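PDB 6JNY: antiterminator Q protein from Enterobacteria phage SfI, which probably acts as a phage transcription antitermination factor, working on RNA polymerase so that it reads through terminators. Local coordinates for residues Met57-Asp60 against Asp61-Met64; Trp15-Gly18 against Trp19-Trp23; Tyr75-Lys78 against Lys79-Gly82. One frame throughout, in Å; residues are numbered along the deposited sequence.

Contact 1 (Met57-Asp60 against Asp61-Met64); sequences MCND and DDGM
Asn-59 is the N-cap of helix 60-74: its side-chain OD1 accepts from the backbone N of Asp-62 at 2.8 Å. The bond is nearly straight (164° at the hydrogen), and the donor sits close to the extension of the CG-OD1 bond. Asn-59 CG stands between its backbone N and carbonyl carbon (chi1 65°), a setting that turns OD1 back over the first turn. The main chain continues the closure, with Gly-63 N donating to Asn-59 O at 2.8 Å and Met-64 N to Asp-60 O at 2.9 Å.

Water supplies the return half of the cap. In a capping box the third helical residue would bond directly to the N-cap N-H; here a water accepts from Asn-59 N at 2.9 Å and donates to Asp-62 OD2 at 2.7 Å. A second water accepts from Asn-59 ND2 at 3.0 Å and donates to Asp-62 OD1 at 2.9 Å. The Asn-59 amide and the Asp-62 carboxylate cross at an angle, their planes 47° apart; the second water bridges amide to carboxylate, the first bridges the backbone N-H to the carboxylate. Three successive aspartates, 60 to 62, put negative charge at the helix start, which would probably interact well with the helix dipole.

Packing is slighter. Cys-58 SG lies beside the start of Gly-63, 3.6 Å from its N, while Met-64, bent at its last torsion, brings CE back against the carbonyl O of Asp-60.

Helix 10-28 and the C-terminal helix 123-155 fix the surroundings: Asp-60 OD1 is hydrogen-bonded to Trp-26 NE1, Asp-62 OD1 forms a salt bridge with Arg-152, and Cys-58 and Met-64 both pack on Trp-26.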
loop_
_atom_site.group_PDB
_atom_site.type_symbol
_atom_site.label_atom_id
_atom_site.label_comp_id
_atom_site.label_asym_id
_atom_site.label_seq_id
_atom_site.Cartn_x
_atom_site.Cartn_y
_atom_site.Cartn_z
ATOM N N MET A 57 -4.210 -0.439 -17.206
ATOM C CA MET A 57 -2.954 -0.062 -16.582
ATOM C C MET A 57 -2.467 1.249 -17.168
ATOM O O MET A 57 -2.858 1.653 -18.265
ATOM C CB MET A 57 -1.891 -1.158 -16.739
ATOM C CG MET A 57 -1.519 -1.457 -18.177
ATOM S SD MET A 57 -0.104 -2.571 -18.271
ATOM C CE MET A 57 -0.765 -4.027 -17.509
ATOM N N CYS A 58 -1.617 1.930 -16.405
ATOM C CA CYS A 58 -1.006 3.148 -16.895
ATOM C C CYS A 58 0.069 2.802 -17.919
ATOM O O CYS A 58 0.392 1.631 -18.136
ATOM C CB CYS A 58 -0.388 3.925 -15.733
ATOM S SG CYS A 58 0.710 2.914 -14.712
ATOM N N ASN A 59 0.617 3.836 -18.554
ATOM C CA ASN A 59 1.735 3.650 -19.469
ATOM C C ASN A 59 3.026 3.447 -18.676
ATOM O O ASN A 59 3.051 3.541 -17.444
ATOM C CB ASN A 59 1.793 4.779 -20.499
ATOM C CG ASN A 59 2.093 6.134 -19.881
ATOM O OD1 ASN A 59 2.685 6.226 -18.809
ATOM N ND2 ASN A 59 1.692 7.195 -20.565
ATOM N N ASP A 60 4.120 3.174 -19.393
ATOM C CA ASP A 60 5.369 2.807 -18.731
ATOM C C ASP A 60 5.997 3.994 -18.014
ATOM O O ASP A 60 6.564 3.835 -16.928
ATOM C CB ASP A 60 6.354 2.227 -19.745
ATOM C CG ASP A 60 5.983 0.825 -20.181
ATOM O OD1 ASP A 60 4.983 0.268 -19.683
ATOM O OD2 ASP A 60 6.703 0.269 -21.040
ATOM N N ASP A 61 5.933 5.183 -18.610
ATOM C CA ASP A 61 6.498 6.359 -17.950
ATOM C C ASP A 61 5.787 6.621 -16.632
ATOM O O ASP A 61 6.428 6.861 -15.601
ATOM C CB ASP A 61 6.409 7.585 -18.860
ATOM C CG ASP A 61 7.413 7.546 -20.001
ATOM O OD1 ASP A 61 8.275 6.641 -20.021
ATOM O OD2 ASP A 61 7.333 8.427 -20.881
ATOM N N ASP A 62 4.454 6.580 -16.651
ATOM C CA ASP A 62 3.695 6.774 -15.421
ATOM C C ASP A 62 3.934 5.634 -14.440
ATOM O O ASP A 62 4.055 5.868 -13.234
ATOM C CB ASP A 62 2.207 6.915 -15.740
ATOM C CG ASP A 62 1.882 8.207 -16.489
ATOM O OD1 ASP A 62 2.751 9.101 -16.602
ATOM O OD2 ASP A 62 0.738 8.328 -16.969
ATOM N N GLY A 63 4.005 4.397 -14.931
ATOM C CA GLY A 63 4.299 3.282 -14.048
ATOM C C GLY A 63 5.617 3.452 -13.319
ATOM O O GLY A 63 5.709 3.197 -12.114
ATOM N N MET A 64 6.651 3.896 -14.034
ATOM C CA MET A 64 7.945 4.103 -13.398
ATOM C C MET A 64 7.905 5.269 -12.421
ATOM O O MET A 64 8.467 5.181 -11.321
ATOM C CB MET A 64 9.030 4.305 -14.459
ATOM C CG MET A 64 9.433 3.001 -15.119
ATOM S SD MET A 64 10.741 3.151 -16.352
ATOM C CE MET A 64 9.891 4.040 -17.660
HETATM O O HOH W 1 -0.696 6.456 -18.222
HETATM O O HOH W 2 2.929 9.697 -19.389
#

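Contact 2 (Trp15-Gly18 against Trp19-Trp23); sequences WLNG and WLELW
Four successive backbone bonds of the alpha-helical i-to-i+4 kind join the two halves of this piece of helix 10-28: Trp-19 N to Trp-15 O (3.1 Å), Leu-20 N to Leu-16 O (2.9 Å), Glu-21 N to Asn-17 O (2.9 Å) and Leu-22 N to Gly-18 O (3.1 Å).

One turn apart, Trp-15 and Trp-19 form a T-shaped pair. The CD1-NE1 edge of the Trp-19 indole is directed at one face of Trp-15, with CD1 3.5 Å from Trp-15 CE2 and displaced toward the rim of that ring. The planes stand 74° apart, and the centroids of the Trp-15 six-membered ring and the Trp-19 five-membered ring are 4.8 Å apart. Different first torsions set this up: Trp-15 extends its CG opposite the backbone N (chi1 179°), whereas Trp-19 CG lies beside its own N and leans back along the helix. On another flank Leu-16 CD1 meets Leu-20 CG at 3.8 Å. Asn-17 ND2 donates to Glu-21 OE2 in a weak bond, bent to 143°, the amide turned steeply against the carboxylate.

Helix 123-155 receives Trp-15 and Leu-16, and the Trp-19 ring also meets Phe-149. Asn-17 OD1 is hydrogen-bonded to Tyr-88 OH. Partners at both ends of the amide are consistent with one preferred orientation of Asn-17, held mainly by Tyr-88, and the weak link to Glu-21 is secondary; the aromatic and aliphatic flanks instead rely on ring and methyl packing, within the helix and against its neighbours.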
loop_
_atom_site.group_PDB
_atom_site.type_symbol
_atom_site.label_atom_id
_atom_site.label_comp_id
_atom_site.label_asym_id
_atom_site.label_seq_id
_atom_site.Cartn_x
_atom_site.Cartn_y
_atom_site.Cartn_z
ATOM N N TRP A 15 -8.662 10.520 -6.619
ATOM C CA TRP A 15 -7.574 10.734 -7.561
ATOM C C TRP A 15 -6.439 9.756 -7.311
ATOM O O TRP A 15 -5.979 9.067 -8.231
ATOM C CB TRP A 15 -7.084 12.175 -7.401
ATOM C CG TRP A 15 -5.950 12.560 -8.276
ATOM C CD1 TRP A 15 -6.022 13.009 -9.562
ATOM C CD2 TRP A 15 -4.552 12.538 -7.938
ATOM N NE1 TRP A 15 -4.761 13.261 -10.047
ATOM C CE2 TRP A 15 -3.840 12.977 -9.072
ATOM C CE3 TRP A 15 -3.839 12.171 -6.795
ATOM C CZ2 TRP A 15 -2.446 13.084 -9.086
ATOM C CZ3 TRP A 15 -2.456 12.283 -6.803
ATOM C CH2 TRP A 15 -1.771 12.740 -7.941
ATOM N N LEU A 16 -5.977 9.669 -6.061
ATOM C CA LEU A 16 -4.828 8.818 -5.771
ATOM C C LEU A 16 -5.183 7.345 -5.901
ATOM O O LEU A 16 -4.399 6.562 -6.447
ATOM C CB LEU A 16 -4.268 9.117 -4.383
ATOM C CG LEU A 16 -3.121 8.195 -3.950
ATOM C CD1 LEU A 16 -1.964 8.270 -4.947
ATOM C CD2 LEU A 16 -2.664 8.557 -2.560
ATOM N N ASN A 17 -6.352 6.944 -5.401
ATOM C CA ASN A 17 -6.772 5.554 -5.541
ATOM C C ASN A 17 -6.834 5.157 -7.005
ATOM O O ASN A 17 -6.441 4.038 -7.367
ATOM C CB ASN A 17 -8.131 5.354 -4.878
ATOM C CG ASN A 17 -8.632 3.944 -5.028
ATOM O OD1 ASN A 17 -8.161 3.033 -4.347
ATOM N ND2 ASN A 17 -9.570 3.755 -5.944
ATOM N N GLY A 18 -7.314 6.053 -7.864
ATOM C CA GLY A 18 -7.360 5.747 -9.283
ATOM C C GLY A 18 -5.977 5.487 -9.847
ATOM O O GLY A 18 -5.757 4.505 -10.565
ATOM N N TRP A 19 -5.019 6.361 -9.526
ATOM C CA TRP A 19 -3.650 6.169 -10.004
ATOM C C TRP A 19 -3.054 4.883 -9.456
ATOM O O TRP A 19 -2.355 4.160 -10.178
ATOM C CB TRP A 19 -2.781 7.367 -9.612
ATOM C CG TRP A 19 -2.828 8.480 -10.595
ATOM C CD1 TRP A 19 -3.260 9.763 -10.367
ATOM C CD2 TRP A 19 -2.430 8.431 -11.971
ATOM N NE1 TRP A 19 -3.158 10.505 -11.521
ATOM C CE2 TRP A 19 -2.651 9.710 -12.516
ATOM C CE3 TRP A 19 -1.914 7.429 -12.799
ATOM C CZ2 TRP A 19 -2.365 10.017 -13.849
ATOM C CZ3 TRP A 19 -1.629 7.739 -14.119
ATOM C CH2 TRP A 19 -1.853 9.020 -14.625
ATOM N N LEU A 20 -3.311 4.578 -8.183
ATOM C CA LEU A 20 -2.735 3.371 -7.600
ATOM C C LEU A 20 -3.356 2.101 -8.174
ATOM O O LEU A 20 -2.676 1.078 -8.264
ATOM C CB LEU A 20 -2.802 3.404 -6.072
ATOM C CG LEU A 20 -1.925 4.489 -5.428
ATOM C CD1 LEU A 20 -2.120 4.471 -3.931
ATOM C CD2 LEU A 20 -0.447 4.285 -5.787
ATOM N N GLU A 21 -4.624 2.153 -8.588
ATOM C CA GLU A 21 -5.209 1.013 -9.300
ATOM C C GLU A 21 -4.527 0.800 -10.652
ATOM O O GLU A 21 -4.234 -0.349 -11.035
ATOM C CB GLU A 21 -6.720 1.230 -9.472
ATOM C CG GLU A 21 -7.544 0.977 -8.198
ATOM C CD GLU A 21 -9.016 1.354 -8.341
ATOM O OE1 GLU A 21 -9.410 1.853 -9.411
ATOM O OE2 GLU A 21 -9.777 1.165 -7.368
ATOM N N LEU A 22 -4.286 1.876 -11.399
ATOM C CA LEU A 22 -3.607 1.752 -12.687
ATOM C C LEU A 22 -2.184 1.263 -12.498
ATOM O O LEU A 22 -1.711 0.389 -13.240
ATOM C CB LEU A 22 -3.610 3.091 -13.422
ATOM C CG LEU A 22 -4.954 3.570 -13.968
ATOM C CD1 LEU A 22 -4.845 5.009 -14.424
ATOM C CD2 LEU A 22 -5.416 2.657 -15.115
ATOM N N TRP A 23 -1.488 1.809 -11.501
ATOM C CA TRP A 23 -0.114 1.412 -11.223
ATOM C C TRP A 23 -0.060 -0.027 -10.737
ATOM O O TRP A 23 0.839 -0.792 -11.117
ATOM C CB TRP A 23 0.473 2.359 -10.167
ATOM C CG TRP A 23 1.691 1.838 -9.451
ATOM C CD1 TRP A 23 2.987 1.852 -9.908
ATOM C CD2 TRP A 23 1.733 1.268 -8.139
ATOM N NE1 TRP A 23 3.821 1.299 -8.959
ATOM C CE2 TRP A 23 3.081 0.941 -7.863
ATOM C CE3 TRP A 23 0.759 0.996 -7.168
ATOM C CZ2 TRP A 23 3.474 0.355 -6.657
ATOM C CZ3 TRP A 23 1.149 0.401 -5.977
ATOM C CH2 TRP A 23 2.495 0.096 -5.726
#

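Contact 3 (Tyr75-Lys78 against Lys79-Gly82); sequences YIDK and KAFG
Asp-77 is the N-cap of helix 78-90, which follows the loop leaving helix 60-74; its side chain bonds to the backbone N of Ala-80. Asp-77 OD1 accepts from Ala-80 N at 3.2 Å. The N-H points straight at the oxygen (171°), yet it comes from above the carboxylate, 72° out of its plane. Asp-77 CG lies opposite the backbone N (chi1 -171°), which carries the carboxylate over the beginning of the helix. Its negative charge there would probably be stabilised by the helix dipole.

Backbone bonds close the turn behind the cap: Phe-81 N donates to Asp-77 O and Gly-82 N to Lys-78 O, each at 2.9 Å. Asp-77 therefore grips the helix start twice, through its side chain and its carbonyl.

Van der Waals packing adds to this: the Ala-80 methyl lies against the capping carboxylate, CB 3.6 Å from Asp-77 CG. Lys-79 rests its CB near Asp-77 OD1 but sends its extended chain away, where NZ is hydrogen-bonded to Tyr-101 OH.

Ala-80 also packs on Ile-133 and Ser-137 of helix 123-155, and Phe-81 lies between helices 60-74 and 38-45, touching Val-70, Met-74, Val-39 and Ile-40. Across the cap, Phe-81 CD2 comes 4.0 Å from Tyr-75 N in the preceding loop, the N standing obliquely to the ring.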
loop_
_atom_site.group_PDB
_atom_site.type_symbol
_atom_site.label_atom_id
_atom_site.label_comp_id
_atom_site.label_asym_id
_atom_site.label_seq_id
_atom_site.Cartn_x
_atom_site.Cartn_y
_atom_site.Cartn_z
ATOM N N TYR A 75 9.293 2.497 1.702
ATOM C CA TYR A 75 10.388 1.620 2.103
ATOM C C TYR A 75 10.558 1.590 3.614
ATOM O O TYR A 75 11.117 0.628 4.143
ATOM C CB TYR A 75 11.706 2.043 1.436
ATOM C CG TYR A 75 12.366 3.228 2.118
ATOM C CD1 TYR A 75 12.035 4.532 1.766
ATOM C CD2 TYR A 75 13.309 3.044 3.130
ATOM C CE1 TYR A 75 12.625 5.619 2.392
ATOM C CE2 TYR A 75 13.891 4.120 3.765
ATOM C CZ TYR A 75 13.552 5.403 3.391
ATOM O OH TYR A 75 14.140 6.475 4.028
ATOM N N ILE A 76 10.092 2.629 4.310
ATOM C CA ILE A 76 10.279 2.725 5.756
ATOM C C ILE A 76 9.473 1.665 6.500
ATOM O O ILE A 76 9.841 1.267 7.611
ATOM C CB ILE A 76 9.929 4.142 6.245
ATOM C CG1 ILE A 76 8.464 4.465 5.937
ATOM C CG2 ILE A 76 10.842 5.165 5.603
ATOM C CD1 ILE A 76 7.813 5.455 6.895
ATOM N N ASP A 77 8.370 1.192 5.919
ATOM C CA ASP A 77 7.425 0.322 6.618
ATOM C C ASP A 77 7.117 -0.845 5.689
ATOM O O ASP A 77 6.173 -0.779 4.897
ATOM C CB ASP A 77 6.173 1.108 6.986
ATOM C CG ASP A 77 5.237 0.341 7.907
ATOM O OD1 ASP A 77 5.357 -0.895 8.011
ATOM O OD2 ASP A 77 4.372 0.992 8.530
ATOM N N LYS A 78 7.916 -1.908 5.790
ATOM C CA LYS A 78 7.763 -3.033 4.874
ATOM C C LYS A 78 6.404 -3.702 5.015
ATOM O O LYS A 78 5.850 -4.175 4.018
ATOM C CB LYS A 78 8.883 -4.053 5.078
ATOM C CG LYS A 78 10.226 -3.613 4.525
ATOM C CD LYS A 78 11.295 -4.650 4.842
ATOM C CE LYS A 78 12.649 -4.260 4.262
ATOM N NZ LYS A 78 12.651 -4.278 2.772
ATOM N N LYS A 79 5.862 -3.754 6.238
ATOM C CA LYS A 79 4.543 -4.341 6.450
ATOM C C LYS A 79 3.482 -3.582 5.667
ATOM O O LYS A 79 2.685 -4.180 4.933
ATOM C CB LYS A 79 4.217 -4.339 7.944
ATOM C CG LYS A 79 2.913 -5.030 8.330
ATOM C CD LYS A 79 2.626 -4.793 9.809
ATOM C CE LYS A 79 1.346 -5.473 10.252
ATOM N NZ LYS A 79 0.951 -5.068 11.642
ATOM N N ALA A 80 3.470 -2.254 5.801
ATOM C CA ALA A 80 2.508 -1.438 5.073
ATOM C C ALA A 80 2.734 -1.523 3.572
ATOM O O ALA A 80 1.774 -1.563 2.793
ATOM C CB ALA A 80 2.584 0.014 5.549
ATOM N N PHE A 81 4.002 -1.538 3.144
ATOM C CA PHE A 81 4.313 -1.688 1.727
ATOM C C PHE A 81 3.692 -2.969 1.176
ATOM O O PHE A 81 3.045 -2.950 0.123
ATOM C CB PHE A 81 5.839 -1.685 1.560
ATOM C CG PHE A 81 6.343 -1.208 0.211
ATOM C CD1 PHE A 81 5.542 -1.197 -0.930
ATOM C CD2 PHE A 81 7.666 -0.775 0.090
ATOM C CE1 PHE A 81 6.055 -0.756 -2.152
ATOM C CE2 PHE A 81 8.182 -0.336 -1.128
ATOM C CZ PHE A 81 7.382 -0.331 -2.249
ATOM N N GLY A 82 3.833 -4.074 1.906
ATOM C CA GLY A 82 3.255 -5.327 1.444
ATOM C C GLY A 82 1.741 -5.278 1.363
ATOM O O GLY A 82 1.142 -5.798 0.415
#

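Contacts 1 and 2 adjoin, their centres about 11 Å apart. The far end of Trp-19 packs on the capping turn, CH2 lying 3.6 Å from Asp-62 OD2, and Trp-23 CD1 comes 3.8 Å from Gly-63 O. Ser-67 OG is hydrogen-bonded to both Gly-63 O and Trp-23 NE1, tying the two further. Contact 3 stands apart: its centre is about 18 Å from that of contact 2 and about 22 Å from that of contact 1, with nearest atoms about 5 Å and about 11 Å away. Contacts 1 and 3 start successive helices, each with a side-chain cap; one cap is an asparagine amide, the other an aspartate carboxylate.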